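Local coordinates for protein pullulanase (PDB 2YOC) that hydrolyses the alpha-1,6-glucosidic linkages of pullulan and related alpha-glucans, as an endo-acting glycosyl hydrolase exported by a type 2 secretion system, at residues L870-F875 against N896-G901. Sequence-based numbering, arbitrary orientation.
Sequences LRSKSF and NNYNVG
Asn896 meets 870-875 with both its backbone and its side chain. Its O takes the N-H of Ser872 at 2.9 Å, a bond bent to 133° at the hydrogen; its ND2 gives a straighter bond to Leu870 O, 3.0 Å long, with the acceptor close to the amide plane. The amide reaches that carbonyl because CG sits between the backbone N and the carbonyl carbon (chi1 70°); the same rotation leaves OD1 to accept from Tyr898 N, which stands above the carbonyl plane, in an Asx turn. Ser872 OG, anti to its backbone N (chi1 176°), comes to the edge of the Tyr898 ring in its plane, 3.4 Å from CD1, and accepts from Ser874 N in an ST turn. Farther along, Ser874 OG donates to Gly901 O over 2.8 Å, with Val900 CG2 beside it. Phe875 and Tyr898 lie obliquely, planes at 63°, with Tyr898 OH at the edge of the phenylalanine ring, 3.3 Å from CZ. Both segments are irregular loops following strand 860-864, the last of the eight parallel strands of the catalytic (beta/alpha)8 barrel of this alpha-amylase-type enzyme, and helix 883-886 lies between them. Asp828 in helix 826-833 takes Ser872 OG through OD1 and the backbone N of Lys873 and Phe875 through OD2, so one carboxylate spans the ST turn. Helix 912-919 covers both rings: Lys919 O bonds Tyr898 OH, and Ile915 and Val918 pack on Phe875. At the other end, Trp827 and Leu930 touch both Leu870 and Asn896, and Arg871 forms a salt bridge with Asp421.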
ATOM      1  N   LEU B 870      23.611 -18.605  28.490  1.00 68.29           N
ATOM      2  CA  LEU B 870      22.147 -18.725  28.562  1.00 69.03           C
ATOM      3  C   LEU B 870      21.528 -17.941  29.724  1.00 71.25           C
ATOM      4  O   LEU B 870      20.506 -18.360  30.276  1.00 71.24           O
ATOM      5  CB  LEU B 870      21.768 -20.225  28.644  1.00 71.03           C
ATOM      6  CG  LEU B 870      22.372 -21.129  27.572  1.00 76.93           C
ATOM      7  CD1 LEU B 870      22.310 -22.560  27.973  1.00 77.49           C
ATOM      8  CD2 LEU B 870      21.681 -20.938  26.246  1.00 82.07           C
ATOM      9  N   ARG B 871      22.155 -16.806  30.095  1.00 67.23           N
ATOM     10  CA  ARG B 871      21.761 -15.975  31.235  1.00 66.85           C
ATOM     11  C   ARG B 871      20.282 -15.853  31.417  1.00 69.89           C
ATOM     12  O   ARG B 871      19.542 -15.590  30.461  1.00 68.22           O
ATOM     13  CB  ARG B 871      22.421 -14.583  31.226  1.00 65.16           C
ATOM     14  CG  ARG B 871      22.292 -13.822  32.545  1.00 74.54           C
ATOM     15  CD  ARG B 871      22.783 -12.402  32.406  1.00 82.06           C
ATOM     16  NE  ARG B 871      22.716 -11.659  33.665  1.00 87.22           N
ATOM     17  CZ  ARG B 871      23.278 -10.472  33.853  1.00 88.74           C
ATOM     18  NH1 ARG B 871      23.973  -9.897  32.877  1.00 65.17           N
ATOM     19  NH2 ARG B 871      23.195  -9.873  35.030  1.00 79.33           N
ATOM     20  N   SER B 872      19.880 -16.067  32.676  1.00 67.61           N
ATOM     21  CA  SER B 872      18.535 -15.951  33.189  1.00 68.56           C
ATOM     22  C   SER B 872      18.510 -15.028  34.421  1.00 74.39           C
ATOM     23  O   SER B 872      19.507 -14.879  35.127  1.00 75.14           O
ATOM     24  CB  SER B 872      17.988 -17.328  33.534  1.00 73.93           C
ATOM     25  OG  SER B 872      16.699 -17.240  34.122  1.00 83.55           O
ATOM     26  N   LYS B 873      17.363 -14.386  34.641  1.00 71.96           N
ATOM     27  CA  LYS B 873      17.065 -13.486  35.757  1.00 71.94           C
ATOM     28  C   LYS B 873      15.788 -14.031  36.444  1.00 76.11           C
ATOM     29  O   LYS B 873      15.134 -13.330  37.214  1.00 74.29           O
ATOM     30  CB  LYS B 873      16.869 -12.037  35.230  1.00 72.82           C
ATOM     31  CG  LYS B 873      18.185 -11.386  34.842  1.00 75.23           C
ATOM     32  CD  LYS B 873      18.039  -9.963  34.331  1.00 84.05           C
ATOM     33  CE  LYS B 873      19.376  -9.402  33.877  1.00 84.42           C
ATOM     34  NZ  LYS B 873      19.266  -7.987  33.444  1.00 92.48           N
ATOM     35  N   SER B 874      15.476 -15.314  36.176  1.00 74.92           N
ATOM     36  CA  SER B 874      14.285 -16.028  36.625  1.00 77.35           C
ATOM     37  C   SER B 874      13.007 -15.190  36.464  1.00 81.56           C
ATOM     38  O   SER B 874      12.193 -15.008  37.379  1.00 80.54           O
ATOM     39  CB  SER B 874      14.475 -16.795  37.944  1.00 84.50           C
ATOM     40  OG  SER B 874      14.176 -16.090  39.137  1.00 97.56           O
ATOM     41  N   PHE B 875      12.904 -14.643  35.229  1.00 78.14           N
ATOM     42  CA  PHE B 875      11.826 -13.832  34.665  1.00 77.51           C
ATOM     43  C   PHE B 875      11.769 -12.368  35.131  1.00 80.55           C
ATOM     44  O   PHE B 875      10.773 -11.676  34.860  1.00 80.15           O
ATOM     45  CB  PHE B 875      10.468 -14.572  34.710  1.00 80.24           C
ATOM     46  CG  PHE B 875      10.487 -15.932  34.038  1.00 82.52           C
ATOM     47  CD1 PHE B 875      10.356 -16.047  32.655  1.00 85.70           C
ATOM     48  CD2 PHE B 875      10.658 -17.095  34.782  1.00 85.59           C
ATOM     49  CE1 PHE B 875      10.387 -17.296  32.033  1.00 86.94           C
ATOM     50  CE2 PHE B 875      10.681 -18.346  34.160  1.00 89.24           C
ATOM     51  CZ  PHE B 875      10.532 -18.439  32.792  1.00 87.20           C
ATOM     52  N   ASN B 896      22.544 -21.224  34.666  1.00 82.32           N
ATOM     53  CA  ASN B 896      22.208 -19.940  34.072  1.00 81.11           C
ATOM     54  C   ASN B 896      21.361 -19.065  35.016  1.00 84.13           C
ATOM     55  O   ASN B 896      20.833 -18.035  34.567  1.00 83.07           O
ATOM     56  CB  ASN B 896      21.462 -20.176  32.750  1.00 81.25           C
ATOM     57  CG  ASN B 896      20.058 -20.736  32.898  1.00 99.50           C
ATOM     58  OD1 ASN B 896      19.710 -21.409  33.890  1.00 93.40           O
ATOM     59  ND2 ASN B 896      19.231 -20.494  31.890  1.00 85.46           N
ATOM     60  N   ASN B 897      21.219 -19.474  36.305  1.00 79.20           N
ATOM     61  CA  ASN B 897      20.453 -18.737  37.316  1.00 78.35           C
ATOM     62  C   ASN B 897      18.934 -18.751  37.029  1.00 81.60           C
ATOM     63  O   ASN B 897      18.184 -17.867  37.466  1.00 80.12           O
ATOM     64  CB  ASN B 897      21.027 -17.314  37.519  1.00 75.85           C
ATOM     65  CG  ASN B 897      20.655 -16.653  38.813  1.00102.72           C
ATOM     66  OD1 ASN B 897      20.874 -17.189  39.903  1.00 98.46           O
ATOM     67  ND2 ASN B 897      20.142 -15.433  38.713  1.00 95.36           N
ATOM     68  N   TYR B 898      18.480 -19.783  36.317  1.00 79.37           N
ATOM     69  CA  TYR B 898      17.062 -19.922  35.996  1.00 80.87           C
ATOM     70  C   TYR B 898      16.338 -20.557  37.165  1.00 85.70           C
ATOM     71  O   TYR B 898      16.949 -21.346  37.885  1.00 84.60           O
ATOM     72  CB  TYR B 898      16.893 -20.739  34.708  1.00 82.83           C
ATOM     73  CG  TYR B 898      15.468 -20.947  34.236  1.00 86.14           C
ATOM     74  CD1 TYR B 898      14.789 -19.949  33.538  1.00 87.60           C
ATOM     75  CD2 TYR B 898      14.832 -22.174  34.396  1.00 87.90           C
ATOM     76  CE1 TYR B 898      13.495 -20.152  33.054  1.00 87.70           C
ATOM     77  CE2 TYR B 898      13.540 -22.390  33.913  1.00 88.90           C
ATOM     78  CZ  TYR B 898      12.876 -21.376  33.242  1.00 94.95           C
ATOM     79  OH  TYR B 898      11.602 -21.586  32.772  1.00 97.32           O
ATOM     80  N   ASN B 899      15.059 -20.185  37.381  1.00 85.18           N
ATOM     81  CA  ASN B 899      14.212 -20.700  38.471  1.00 88.07           C
ATOM     82  C   ASN B 899      14.956 -20.679  39.828  1.00 92.70           C
ATOM     83  O   ASN B 899      15.406 -21.718  40.349  1.00 92.12           O
ATOM     84  CB  ASN B 899      13.641 -22.090  38.118  1.00 91.79           C
ATOM     85  CG  ASN B 899      12.719 -22.675  39.135  1.00118.52           C
ATOM     86  OD1 ASN B 899      11.866 -21.997  39.700  1.00110.35           O
ATOM     87  ND2 ASN B 899      12.898 -23.955  39.396  1.00120.71           N
ATOM     88  N   VAL B 900      15.165 -19.451  40.323  1.00 88.24           N
ATOM     89  CA  VAL B 900      15.859 -19.172  41.575  1.00 87.69           C
ATOM     90  C   VAL B 900      14.923 -18.400  42.492  1.00 87.94           C
ATOM     91  O   VAL B 900      15.342 -17.933  43.550  1.00 87.81           O
ATOM     92  CB  VAL B 900      17.215 -18.452  41.355  1.00 91.61           C
ATOM     93  CG1 VAL B 900      18.201 -19.353  40.625  1.00 91.66           C
ATOM     94  CG2 VAL B 900      17.046 -17.113  40.623  1.00 90.22           C
ATOM     95  N   GLY B 901      13.664 -18.290  42.070  1.00 81.89           N
ATOM     96  CA  GLY B 901      12.609 -17.599  42.800  1.00 81.51           C
ATOM     97  C   GLY B 901      11.656 -16.834  41.909  1.00 84.94           C
ATOM     98  O   GLY B 901      11.938 -16.616  40.727  1.00 81.52           O
TER